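Local coordinates for protein endonuclease V (Homo sapiens, PDB 6OZE) that cleaves RNA at inosine sites as a metal-dependent endoribonuclease, the eukaryotic counterpart of a bacterial DNase, at residues Leu185-Arg190 with Ala211-Thr216; Asp24-Gln29 with Asp139-Gly144. The protein carries 4 engineered substitutions. All coordinates share one frame; numbering follows the deposited sequence. Where two conformers were deposited one is given.

Contact 1: residues Leu185-Arg190 with Ala211-Thr216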
ATOM      1  N   LEU A 185      13.746  -2.401   6.665  1.00 35.37           N
ATOM      2  CA  LEU A 185      12.297  -2.303   6.779  1.00 31.77           C
ATOM      3  C   LEU A 185      11.635  -1.904   5.471  1.00 29.01           C
ATOM      4  O   LEU A 185      10.423  -2.115   5.311  1.00 29.24           O
ATOM      5  CB  LEU A 185      11.966  -1.245   7.832  1.00 34.48           C
ATOM      6  CG  LEU A 185      12.580  -1.510   9.204  1.00 44.07           C
ATOM      7  CD1 LEU A 185      12.375  -0.318  10.125  1.00 54.10           C
ATOM      8  CD2 LEU A 185      11.977  -2.761   9.805  1.00 49.82           C
ATOM      9  N   GLY A 186      12.391  -1.325   4.552  1.00 28.58           N
ATOM     10  CA  GLY A 186      11.824  -0.893   3.292  1.00 26.14           C
ATOM     11  C   GLY A 186      12.895  -0.246   2.448  1.00 25.75           C
ATOM     12  O   GLY A 186      14.087  -0.324   2.759  1.00 27.63           O
ATOM     13  N   MET A 187      12.455   0.380   1.362  1.00 24.28           N
ATOM     14  CA  MET A 187      13.349   1.070   0.447  0.53 22.61           C
ATOM     15  C   MET A 187      12.751   2.415   0.074  1.00 25.13           C
ATOM     16  O   MET A 187      11.537   2.528  -0.106  1.00 23.64           O
ATOM     17  CB  MET A 187      13.532   0.255  -0.838  0.53 27.44           C
ATOM     18  CG  MET A 187      13.995  -1.171  -0.613  0.53 30.06           C
ATOM     19  SD  MET A 187      15.768  -1.238  -0.375  0.53 33.03           S
ATOM     20  CE  MET A 187      16.200  -0.255  -1.785  0.53 22.37           C
ATOM     21  N   ALA A 188      13.598   3.427  -0.056  1.00 23.65           N
ATOM     22  CA  ALA A 188      13.181   4.682  -0.653  1.00 22.07           C
ATOM     23  C   ALA A 188      13.427   4.542  -2.146  1.00 21.26           C
ATOM     24  O   ALA A 188      14.511   4.111  -2.557  1.00 24.51           O
ATOM     25  CB  ALA A 188      13.991   5.853  -0.089  1.00 24.26           C
ATOM     26  N   LEU A 189      12.436   4.894  -2.949  1.00 22.78           N
ATOM     27  CA  LEU A 189      12.506   4.679  -4.385  1.00 21.25           C
ATOM     28  C   LEU A 189      12.208   5.981  -5.100  1.00 22.27           C
ATOM     29  O   LEU A 189      11.180   6.612  -4.854  1.00 24.27           O
ATOM     30  CB  LEU A 189      11.448   3.650  -4.808  1.00 23.30           C
ATOM     31  CG  LEU A 189      11.171   3.565  -6.313  1.00 22.71           C
ATOM     32  CD1 LEU A 189      12.388   3.032  -7.058  1.00 25.46           C
ATOM     33  CD2 LEU A 189       9.924   2.708  -6.572  1.00 24.34           C
ATOM     34  N   ARG A 190      13.120   6.397  -5.976  1.00 20.81           N
ATOM     35  CA  ARG A 190      12.792   7.473  -6.899  0.83 22.13           C
ATOM     36  C   ARG A 190      11.943   6.877  -8.014  1.00 23.47           C
ATOM     37  O   ARG A 190      12.390   6.010  -8.767  1.00 24.86           O
ATOM     38  CB  ARG A 190      14.049   8.143  -7.448  0.83 22.55           C
ATOM     39  CG  ARG A 190      13.702   9.265  -8.411  0.83 23.68           C
ATOM     40  CD  ARG A 190      14.891  10.198  -8.586  0.83 28.13           C
ATOM     41  NE  ARG A 190      14.598  11.326  -9.461  0.83 31.63           N
ATOM     42  CZ  ARG A 190      15.317  12.447  -9.484  0.83 38.37           C
ATOM     43  NH1 ARG A 190      16.355  12.587  -8.666  0.83 33.28           N
ATOM     44  NH2 ARG A 190      14.997  13.433 -10.313  0.83 40.75           N
ATOM     45  N   ALA A 211      11.743  -7.360  -5.124  1.00 25.85           N
ATOM     46  CA  ALA A 211      10.742  -7.467  -6.183  1.00 27.85           C
ATOM     47  C   ALA A 211       9.668  -6.397  -6.052  1.00 27.30           C
ATOM     48  O   ALA A 211       9.192  -5.859  -7.059  1.00 28.33           O
ATOM     49  CB  ALA A 211      10.100  -8.852  -6.168  1.00 32.09           C
ATOM     50  N   ALA A 212       9.244  -6.099  -4.821  1.00 21.15           N
ATOM     51  CA  ALA A 212       8.246  -5.061  -4.607  1.00 22.11           C
ATOM     52  C   ALA A 212       8.721  -3.715  -5.132  1.00 22.25           C
ATOM     53  O   ALA A 212       7.945  -2.970  -5.737  1.00 21.89           O
ATOM     54  CB  ALA A 212       7.929  -4.961  -3.113  1.00 23.81           C
ATOM     55  N   VAL A 213       9.993  -3.386  -4.904  1.00 24.02           N
ATOM     56  CA  VAL A 213      10.515  -2.106  -5.368  1.00 24.23           C
ATOM     57  C   VAL A 213      10.553  -2.071  -6.887  1.00 23.38           C
ATOM     58  O   VAL A 213      10.204  -1.060  -7.510  1.00 25.61           O
ATOM     59  CB  VAL A 213      11.885  -1.833  -4.724  1.00 26.16           C
ATOM     60  CG1 VAL A 213      12.563  -0.619  -5.364  1.00 36.24           C
ATOM     61  CG2 VAL A 213      11.706  -1.624  -3.247  1.00 28.93           C
ATOM     62  N   ARG A 214      10.981  -3.172  -7.507  1.00 23.95           N
ATOM     63  CA  ARG A 214      11.016  -3.226  -8.963  0.50 24.84           C
ATOM     64  C   ARG A 214       9.614  -3.134  -9.556  1.00 23.34           C
ATOM     65  O   ARG A 214       9.412  -2.462 -10.574  1.00 23.83           O
ATOM     66  CB  ARG A 214      11.722  -4.494  -9.420  0.50 27.56           C
ATOM     67  CG  ARG A 214      13.184  -4.527  -9.015  0.50 30.07           C
ATOM     68  CD  ARG A 214      13.985  -5.477  -9.885  0.50 34.75           C
ATOM     69  NE  ARG A 214      13.306  -6.756 -10.078  0.50 33.11           N
ATOM     70  CZ  ARG A 214      12.660  -7.101 -11.186  0.50 32.55           C
ATOM     71  NH1 ARG A 214      12.073  -8.288 -11.264  0.50 32.76           N
ATOM     72  NH2 ARG A 214      12.599  -6.258 -12.212  0.50 25.89           N
ATOM     73  N   LEU A 215       8.641  -3.812  -8.947  1.00 21.75           N
ATOM     74  CA  LEU A 215       7.274  -3.729  -9.449  1.00 22.23           C
ATOM     75  C   LEU A 215       6.740  -2.308  -9.334  1.00 19.87           C
ATOM     76  O   LEU A 215       6.078  -1.805 -10.252  1.00 19.82           O
ATOM     77  CB  LEU A 215       6.357  -4.664  -8.647  1.00 20.31           C
ATOM     78  CG  LEU A 215       4.875  -4.595  -9.018  1.00 22.00           C
ATOM     79  CD1 LEU A 215       4.681  -4.978 -10.475  1.00 25.44           C
ATOM     80  CD2 LEU A 215       4.065  -5.508  -8.091  1.00 23.52           C
ATOM     81  N   THR A 216       7.002  -1.649  -8.203  1.00 19.67           N
ATOM     82  CA  THR A 216       6.532  -0.275  -8.048  1.00 18.03           C
ATOM     83  C   THR A 216       7.127   0.626  -9.125  1.00 19.41           C
ATOM     84  O   THR A 216       6.425   1.464  -9.707  1.00 20.03           O
ATOM     85  CB  THR A 216       6.892   0.225  -6.648  1.00 21.89           C
ATOM     86  OG1 THR A 216       6.287  -0.644  -5.682  1.00 21.75           O
ATOM     87  CG2 THR A 216       6.328   1.625  -6.427  1.00 24.27           C
TER
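This is an apolar helix-on-sheet contact in the RNase H-like fold of endonuclease V. Strand 184-189 of the mixed central sheet carries Met187 and Leu189 to helix 209-218, where Val213 and Thr216 receive them. The short axes run 9.4 Å apart at an angle of 28°, so strand and helix point roughly the same way. Val213 is the middle of the contact, and its two methyls divide the work. In the conformer given, Met187 CG comes 3.5 Å from Val213 CG2, and the two side chains cross nearly at right angles. A second conformer of Met187 makes this touch less certain. Val213 CG1 lies 4.0 Å from Leu189 CD1. Leu189 has CG anti to its backbone N (chi1 166°), and its other methyl, CD2, passes on to the next turn of the helix. There it sits 3.8 Å from Thr216 CG2. The neighbouring strand 199-205 completes the seat through Ile201, which touches both Val213 and Thr216. Thr216 turns its methyl to Leu189 and its hydroxyl back to the helix. Thr216 OG1 donates to Ala212 O at 2.9 Å, on the face of that carbonyl opposite to the one reached by Thr216 N.

Contact 2: residues Asp24-Gln29 with Asp139-Gly144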
ATOM      1  N   ASP A  24       9.094 -14.069  -2.128  1.00 36.98           N
ATOM      2  CA  ASP A  24       8.281 -14.225  -3.321  1.00 31.04           C
ATOM      3  C   ASP A  24       7.686 -15.624  -3.355  1.00 38.84           C
ATOM      4  O   ASP A  24       8.350 -16.606  -3.015  1.00 40.72           O
ATOM      5  CB  ASP A  24       9.147 -13.992  -4.557  1.00 31.74           C
ATOM      6  CG  ASP A  24       9.667 -12.570  -4.625  1.00 33.70           C
ATOM      7  OD1 ASP A  24       8.856 -11.641  -4.434  1.00 35.24           O
ATOM      8  OD2 ASP A  24      10.888 -12.399  -4.844  1.00 37.99           O
ATOM      9  N   THR A  25       6.418 -15.709  -3.744  1.00 33.88           N
ATOM     10  CA  THR A  25       5.731 -16.986  -3.828  1.00 34.70           C
ATOM     11  C   THR A  25       5.256 -17.340  -5.229  1.00 40.30           C
ATOM     12  O   THR A  25       4.816 -18.475  -5.442  1.00 40.32           O
ATOM     13  CB  THR A  25       4.535 -17.031  -2.854  1.00 37.65           C
ATOM     14  OG1 THR A  25       3.595 -16.001  -3.176  1.00 37.16           O
ATOM     15  CG2 THR A  25       5.002 -16.834  -1.414  1.00 41.45           C
ATOM     16  N   GLU A  26       5.351 -16.423  -6.192  1.00 35.50           N
ATOM     17  CA  GLU A  26       4.842 -16.644  -7.539  1.00 37.76           C
ATOM     18  C   GLU A  26       5.979 -16.542  -8.543  1.00 36.72           C
ATOM     19  O   GLU A  26       6.896 -15.732  -8.370  1.00 35.14           O
ATOM     20  CB  GLU A  26       3.791 -15.596  -7.895  1.00 33.27           C
ATOM     21  CG  GLU A  26       2.761 -15.369  -6.791  1.00 32.32           C
ATOM     22  CD  GLU A  26       2.051 -16.646  -6.392  1.00 44.89           C
ATOM     23  OE1 GLU A  26       1.641 -17.414  -7.292  1.00 49.02           O
ATOM     24  OE2 GLU A  26       1.923 -16.897  -5.174  1.00 41.55           O
ATOM     25  N   ALA A  27       5.906 -17.364  -9.595  1.00 33.98           N
ATOM     26  CA  ALA A  27       6.938 -17.349 -10.626  1.00 37.89           C
ATOM     27  C   ALA A  27       7.094 -15.962 -11.242  1.00 37.00           C
ATOM     28  O   ALA A  27       8.215 -15.542 -11.554  1.00 36.92           O
ATOM     29  CB  ALA A  27       6.620 -18.381 -11.707  1.00 41.58           C
ATOM     30  N   TRP A  28       5.988 -15.234 -11.422  1.00 34.62           N
ATOM     31  CA  TRP A  28       6.087 -13.937 -12.089  1.00 33.72           C
ATOM     32  C   TRP A  28       6.933 -12.954 -11.293  1.00 35.91           C
ATOM     33  O   TRP A  28       7.542 -12.054 -11.874  1.00 31.23           O
ATOM     34  CB  TRP A  28       4.708 -13.352 -12.415  1.00 30.41           C
ATOM     35  CG  TRP A  28       3.835 -13.008 -11.229  1.00 29.49           C
ATOM     36  CD1 TRP A  28       2.808 -13.761 -10.731  1.00 34.07           C
ATOM     37  CD2 TRP A  28       3.894 -11.823 -10.414  1.00 25.05           C
ATOM     38  NE1 TRP A  28       2.228 -13.125  -9.655  1.00 29.79           N
ATOM     39  CE2 TRP A  28       2.872 -11.934  -9.439  1.00 26.78           C
ATOM     40  CE3 TRP A  28       4.705 -10.681 -10.413  1.00 26.49           C
ATOM     41  CZ2 TRP A  28       2.653 -10.958  -8.462  1.00 27.15           C
ATOM     42  CZ3 TRP A  28       4.485  -9.706  -9.446  1.00 23.96           C
ATOM     43  CH2 TRP A  28       3.455  -9.849  -8.486  1.00 25.81           C
ATOM     44  N   GLN A  29       6.994 -13.117  -9.970  1.00 30.36           N
ATOM     45  CA  GLN A  29       7.755 -12.191  -9.141  1.00 27.49           C
ATOM     46  C   GLN A  29       9.253 -12.372  -9.304  1.00 31.88           C
ATOM     47  O   GLN A  29      10.012 -11.452  -8.985  1.00 33.97           O
ATOM     48  CB  GLN A  29       7.373 -12.390  -7.671  1.00 26.43           C
ATOM     49  CG  GLN A  29       5.922 -12.073  -7.370  1.00 26.53           C
ATOM     50  CD  GLN A  29       5.531 -12.524  -5.987  1.00 26.69           C
ATOM     51  OE1 GLN A  29       5.849 -13.643  -5.586  1.00 29.62           O
ATOM     52  NE2 GLN A  29       4.855 -11.652  -5.236  1.00 27.96           N
ATOM     53  N   ASP A 139      -4.931 -12.923   1.510  1.00 27.49           N
ATOM     54  CA  ASP A 139      -3.922 -13.858   0.994  1.00 26.14           C
ATOM     55  C   ASP A 139      -3.493 -13.496  -0.425  1.00 29.07           C
ATOM     56  O   ASP A 139      -3.391 -14.349  -1.303  1.00 36.19           O
ATOM     57  CB  ASP A 139      -4.366 -15.313   1.084  1.00 32.48           C
ATOM     58  CG  ASP A 139      -3.190 -16.271   1.091  1.00 45.74           C
ATOM     59  OD1 ASP A 139      -2.086 -15.866   1.533  1.00 38.51           O
ATOM     60  OD2 ASP A 139      -3.368 -17.421   0.646  1.00 45.35           O
ATOM     61  N   LEU A 140      -3.273 -12.210  -0.652  1.00 24.84           N
ATOM     62  CA  LEU A 140      -2.765 -11.747  -1.928  1.00 24.02           C
ATOM     63  C   LEU A 140      -1.402 -11.107  -1.723  1.00 24.52           C
ATOM     64  O   LEU A 140      -1.152 -10.485  -0.687  1.00 24.20           O
ATOM     65  CB  LEU A 140      -3.692 -10.694  -2.541  1.00 25.39           C
ATOM     66  CG  LEU A 140      -5.039 -11.146  -3.104  1.00 30.78           C
ATOM     67  CD1 LEU A 140      -5.847  -9.921  -3.522  1.00 30.91           C
ATOM     68  CD2 LEU A 140      -4.831 -12.101  -4.280  1.00 31.03           C
ATOM     69  N   PRO A 141      -0.498 -11.244  -2.688  1.00 23.98           N
ATOM     70  CA  PRO A 141       0.716 -10.431  -2.666  1.00 25.22           C
ATOM     71  C   PRO A 141       0.349  -8.963  -2.546  1.00 22.80           C
ATOM     72  O   PRO A 141      -0.535  -8.460  -3.250  1.00 21.46           O
ATOM     73  CB  PRO A 141       1.358 -10.739  -4.022  1.00 24.59           C
ATOM     74  CG  PRO A 141       0.891 -12.142  -4.335  1.00 23.94           C
ATOM     75  CD  PRO A 141      -0.543 -12.153  -3.848  1.00 24.96           C
ATOM     76  N   CYS A 142       0.980  -8.276  -1.593  0.68 21.00           N
ATOM     77  CA  CYS A 142       0.679  -6.872  -1.351  0.68 19.86           C
ATOM     78  C   CYS A 142       1.964  -6.110  -1.082  0.68 20.13           C
ATOM     79  O   CYS A 142       2.860  -6.614  -0.400  0.68 23.26           O
ATOM     80  CB  CYS A 142      -0.234  -6.679  -0.135  0.68 20.21           C
ATOM     81  SG  CYS A 142      -1.981  -7.024  -0.400  0.68 21.71           S
ATOM     82  N   VAL A 143       2.020  -4.889  -1.608  1.00 20.27           N
ATOM     83  CA  VAL A 143       3.152  -3.984  -1.447  1.00 21.75           C
ATOM     84  C   VAL A 143       2.648  -2.708  -0.787  1.00 21.18           C
ATOM     85  O   VAL A 143       1.647  -2.124  -1.233  1.00 19.97           O
ATOM     86  CB  VAL A 143       3.757  -3.647  -2.816  1.00 20.98           C
ATOM     87  CG1 VAL A 143       4.891  -2.616  -2.666  1.00 23.03           C
ATOM     88  CG2 VAL A 143       4.241  -4.915  -3.492  1.00 25.50           C
ATOM     89  N   GLY A 144       3.351  -2.262   0.251  1.00 20.88           N
ATOM     90  CA  GLY A 144       3.063  -0.970   0.840  1.00 22.43           C
ATOM     91  C   GLY A 144       3.789   0.134   0.099  1.00 24.05           C
ATOM     92  O   GLY A 144       5.017   0.088  -0.052  1.00 23.78           O
TER
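Gln29 OE1 accepts two backbone N-H groups, while the NE2 of the same amide rests on Pro141 across the contact. Thr25 N reaches OE1 at 2.8 Å, in the plane of the amide carbonyl. Glu26 N reaches the same oxygen at 2.9 Å but from above that plane, 36° out of it. The two bonds fix the rotation of the amide and tie the loop 24-29 back on itself. Gln29 is extended beyond CG (chi2 169°), which carries the amide across to the proline ring. Its NE2 lies 3.8 Å from Pro141 CB, with the two side chains crossing at about a right angle, and donates to Arg206 O. An alanine in place of Gln29 would probably leave the N-H groups of Thr25 and Glu26 and the carbonyl of Arg206 without this partner and open a gap over Pro141. Glu26 adds a looser touch, CG to Pro141 CG at 4.5 Å. Its OE2 accepts from Thr25 OG1 within the loop at 2.8 Å, on the anti side, and forms a salt bridge with Arg206 NH1. Gln29 CG lies over one face of the Trp28 indole, 3.3 Å above its plane and offset toward the rim. The contact thus joins the loop between helix 3-17 and strand 39-47 to the entry of strand 142-146. Pro141 comes just after the Schellman motif that ends helix 130-138 at Asp139, and its backbone is bonded to Leu115 of strand 115-118.

The centres of the two contacts lie about 13 Å apart, and both reach the same mixed sheet. Between strands 142-146 and 184-189 runs strand 199-205. Helix 209-218 is common ground for the two contacts: besides its place in contact 1, it packs Ala212 CB against Val143 CG2 at 3.7 Å. At its start Ala211 CB comes within 3.5 Å of Asp24 OD1, so the loop 24-29 borders the helix as well. Both segments of contact 2 come before those of contact 1 in the sequence. Contact 2 joins parts 110 residues apart, contact 1 parts only 21 apart. Together they bring an early loop and a late helix onto one sheet of the endonuclease V fold.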